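Local structure of apaG protein (Shewanella oneidensis, 1TZA) at residues Val10-Glu15 and Tyr32-Ile37. The protein is of unknown function but belongs to the ApaG family, whose domain is related to the immunoglobulin-like E-set beta-sandwich folds. Numbering follows the deposited sequence.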
ATOM      1  N   VAL A  10      -3.900 -19.399   8.492  1.00 13.76           N
ATOM      2  CA  VAL A  10      -3.517 -18.096   7.967  1.00 12.35           C
ATOM      3  C   VAL A  10      -2.032 -17.772   8.193  1.00 11.31           C
ATOM      4  O   VAL A  10      -1.537 -17.817   9.316  1.00 10.64           O
ATOM      5  CB  VAL A  10      -4.398 -16.983   8.588  1.00 11.71           C
ATOM      6  CG1 VAL A  10      -4.086 -15.649   7.941  1.00 11.79           C
ATOM      7  CG2 VAL A  10      -5.873 -17.324   8.410  1.00 11.79           C
ATOM      8  N   GLU A  11      -1.330 -17.454   7.111  1.00 11.30           N
ATOM      9  CA  GLU A  11       0.089 -17.112   7.165  1.00 12.86           C
ATOM     10  C   GLU A  11       0.258 -15.685   6.656  1.00 12.12           C
ATOM     11  O   GLU A  11      -0.439 -15.257   5.740  1.00  8.86           O
ATOM     12  CB  GLU A  11       0.897 -18.089   6.309  1.00 15.42           C
ATOM     13  CG  GLU A  11       0.743 -19.544   6.759  1.00 20.20           C
ATOM     14  CD  GLU A  11       1.543 -20.528   5.912  1.00 23.69           C
ATOM     15  OE1 GLU A  11       1.650 -21.710   6.311  1.00 26.43           O
ATOM     16  OE2 GLU A  11       2.057 -20.129   4.847  1.00 23.48           O
ATOM     17  N   VAL A  12       1.183 -14.939   7.241  1.00 13.15           N
ATOM     18  CA  VAL A  12       1.344 -13.556   6.831  1.00 12.97           C
ATOM     19  C   VAL A  12       2.762 -13.017   6.869  1.00 14.26           C
ATOM     20  O   VAL A  12       3.549 -13.340   7.766  1.00 15.71           O
ATOM     21  CB  VAL A  12       0.461 -12.638   7.716  1.00 13.92           C
ATOM     22  CG1 VAL A  12       0.785 -12.879   9.166  1.00 14.58           C
ATOM     23  CG2 VAL A  12       0.689 -11.166   7.375  1.00 15.08           C
ATOM     24  N   LYS A  13       3.082 -12.195   5.876  1.00 12.90           N
ATOM     25  CA  LYS A  13       4.372 -11.530   5.811  1.00 12.90           C
ATOM     26  C   LYS A  13       4.067 -10.039   5.600  1.00 11.18           C
ATOM     27  O   LYS A  13       3.026  -9.682   5.034  1.00  9.17           O
ATOM     28  CB  LYS A  13       5.234 -12.110   4.678  1.00 16.20           C
ATOM     29  CG  LYS A  13       4.536 -12.288   3.338  1.00 20.44           C
ATOM     30  CD  LYS A  13       5.450 -13.014   2.345  1.00 22.07           C
ATOM     31  CE  LYS A  13       4.754 -13.286   1.003  1.00 25.36           C
ATOM     32  NZ  LYS A  13       5.616 -14.094   0.080  1.00 26.05           N
ATOM     33  N   THR A  14       4.948  -9.169   6.082  1.00  8.62           N
ATOM     34  CA  THR A  14       4.721  -7.735   5.955  1.00  6.57           C
ATOM     35  C   THR A  14       5.928  -6.998   5.418  1.00  7.83           C
ATOM     36  O   THR A  14       7.028  -7.545   5.351  1.00  9.73           O
ATOM     37  CB  THR A  14       4.372  -7.111   7.305  1.00  5.26           C
ATOM     38  OG1 THR A  14       5.486  -7.270   8.189  1.00  4.08           O
ATOM     39  CG2 THR A  14       3.144  -7.768   7.897  1.00  3.26           C
ATOM     40  N   GLU A  15       5.717  -5.733   5.069  1.00  8.66           N
ATOM     41  CA  GLU A  15       6.781  -4.919   4.509  1.00  8.61           C
ATOM     42  C   GLU A  15       6.543  -3.426   4.728  1.00  7.11           C
ATOM     43  O   GLU A  15       5.417  -2.927   4.563  1.00  5.21           O
ATOM     44  CB  GLU A  15       6.879  -5.216   3.021  1.00 11.58           C
ATOM     45  CG  GLU A  15       8.034  -4.561   2.310  1.00 17.32           C
ATOM     46  CD  GLU A  15       8.016  -4.884   0.834  1.00 19.68           C
ATOM     47  OE1 GLU A  15       8.010  -6.088   0.496  1.00 23.68           O
ATOM     48  OE2 GLU A  15       7.998  -3.942   0.017  1.00 22.93           O
ATOM     49  N   TYR A  32       0.813  -5.747   3.756  1.00  7.21           N
ATOM     50  CA  TYR A  32       0.780  -7.082   4.331  1.00  9.46           C
ATOM     51  C   TYR A  32       0.192  -8.029   3.286  1.00 10.31           C
ATOM     52  O   TYR A  32      -0.765  -7.688   2.582  1.00 11.15           O
ATOM     53  CB  TYR A  32      -0.016  -7.124   5.652  1.00  8.61           C
ATOM     54  CG  TYR A  32      -1.444  -6.630   5.592  1.00  6.12           C
ATOM     55  CD1 TYR A  32      -2.450  -7.402   5.022  1.00  4.77           C
ATOM     56  CD2 TYR A  32      -1.788  -5.396   6.133  1.00  5.30           C
ATOM     57  CE1 TYR A  32      -3.768  -6.959   4.996  1.00  5.16           C
ATOM     58  CE2 TYR A  32      -3.087  -4.942   6.117  1.00  3.32           C
ATOM     59  CZ  TYR A  32      -4.079  -5.727   5.548  1.00  6.40           C
ATOM     60  OH  TYR A  32      -5.377  -5.277   5.537  1.00  6.68           O
ATOM     61  N   THR A  33       0.811  -9.199   3.164  1.00 10.86           N
ATOM     62  CA  THR A  33       0.379 -10.216   2.214  1.00  9.00           C
ATOM     63  C   THR A  33      -0.094 -11.422   3.011  1.00  9.44           C
ATOM     64  O   THR A  33       0.697 -12.103   3.664  1.00  9.62           O
ATOM     65  CB  THR A  33       1.535 -10.621   1.279  1.00  9.09           C
ATOM     66  OG1 THR A  33       1.988  -9.469   0.555  1.00  6.74           O
ATOM     67  CG2 THR A  33       1.070 -11.691   0.284  1.00  8.82           C
ATOM     68  N   ILE A  34      -1.399 -11.662   2.965  1.00  9.42           N
ATOM     69  CA  ILE A  34      -2.019 -12.753   3.695  1.00  9.30           C
ATOM     70  C   ILE A  34      -2.217 -13.965   2.795  1.00  9.42           C
ATOM     71  O   ILE A  34      -2.585 -13.836   1.628  1.00  9.57           O
ATOM     72  CB  ILE A  34      -3.415 -12.335   4.247  1.00 10.33           C
ATOM     73  CG1 ILE A  34      -3.348 -10.940   4.882  1.00 11.17           C
ATOM     74  CG2 ILE A  34      -3.902 -13.347   5.282  1.00  9.35           C
ATOM     75  CD1 ILE A  34      -2.541 -10.851   6.155  1.00 10.01           C
ATOM     76  N   THR A  35      -1.955 -15.142   3.345  1.00  9.55           N
ATOM     77  CA  THR A  35      -2.149 -16.392   2.622  1.00  9.08           C
ATOM     78  C   THR A  35      -3.135 -17.163   3.477  1.00  8.87           C
ATOM     79  O   THR A  35      -2.887 -17.409   4.660  1.00  7.98           O
ATOM     80  CB  THR A  35      -0.851 -17.203   2.482  1.00 11.07           C
ATOM     81  OG1 THR A  35       0.088 -16.469   1.682  1.00 10.56           O
ATOM     82  CG2 THR A  35      -1.136 -18.553   1.808  1.00 12.55           C
ATOM     83  N   ILE A  36      -4.262 -17.515   2.875  1.00  7.16           N
ATOM     84  CA  ILE A  36      -5.320 -18.237   3.552  1.00  7.68           C
ATOM     85  C   ILE A  36      -5.438 -19.622   2.927  1.00  9.94           C
ATOM     86  O   ILE A  36      -5.949 -19.780   1.816  1.00 11.71           O
ATOM     87  CB  ILE A  36      -6.629 -17.451   3.416  1.00  5.86           C
ATOM     88  CG1 ILE A  36      -6.435 -16.056   4.022  1.00  7.02           C
ATOM     89  CG2 ILE A  36      -7.752 -18.169   4.114  1.00  5.12           C
ATOM     90  CD1 ILE A  36      -7.297 -14.983   3.401  1.00  4.60           C
ATOM     91  N   ILE A  37      -4.947 -20.622   3.647  1.00 12.49           N
ATOM     92  CA  ILE A  37      -4.960 -21.998   3.165  1.00 14.40           C
ATOM     93  C   ILE A  37      -6.157 -22.794   3.667  1.00 14.67           C
ATOM     94  O   ILE A  37      -6.423 -22.855   4.872  1.00 12.27           O
ATOM     95  CB  ILE A  37      -3.679 -22.740   3.596  1.00 17.29           C
ATOM     96  CG1 ILE A  37      -2.452 -21.884   3.285  1.00 20.12           C
ATOM     97  CG2 ILE A  37      -3.568 -24.069   2.858  1.00 20.55           C
ATOM     98  CD1 ILE A  37      -1.164 -22.463   3.831  1.00 21.93           C
TER
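Ile-34 meets two valines of the antiparallel partner strand with separate branches: its CG2 reaches Val-10 CG1 at 3.5 Å, crossing that side chain at a slant, while its CD1 lies 3.5 Å from Val-12 CG2, the two side chains side by side. Chi1 of -45° sets CG2 anti to the backbone N, beside Val-10, and chi2 of -68° turns CD1 back to Val-12. With an alanine here, both methyl contacts are gone, and a gap between Val-10 and Val-12 is likely to open on this apolar face, where Thr-14 CG2 also touches Tyr-32 CB. On the other face, Lys-13 runs extended beside Thr-33, its CG 4.0 Å from Thr-33 CB. Ile-37 CD1 reaches across to the carboxylate of Glu-11, 3.8 Å from its OE1, which is salt-bridged to Arg-9. In the backbone, Glu-11 and Thr-35 form a hydrogen-bonded pair, with Glu-11 N to Thr-35 O at 2.9 Å; in the Lys-13 and Thr-33 pair, Lys-13 N to Thr-33 O is longer, 3.3 Å. The contact joins the hairpin strands 8-19 and 28-38. Strand 79-89 continues the sheet beyond 28-38, and the valine-isoleucine face packs on strands 93-104 and 109-120 through Tyr-100 and Phe-117, as in a beta-sandwich.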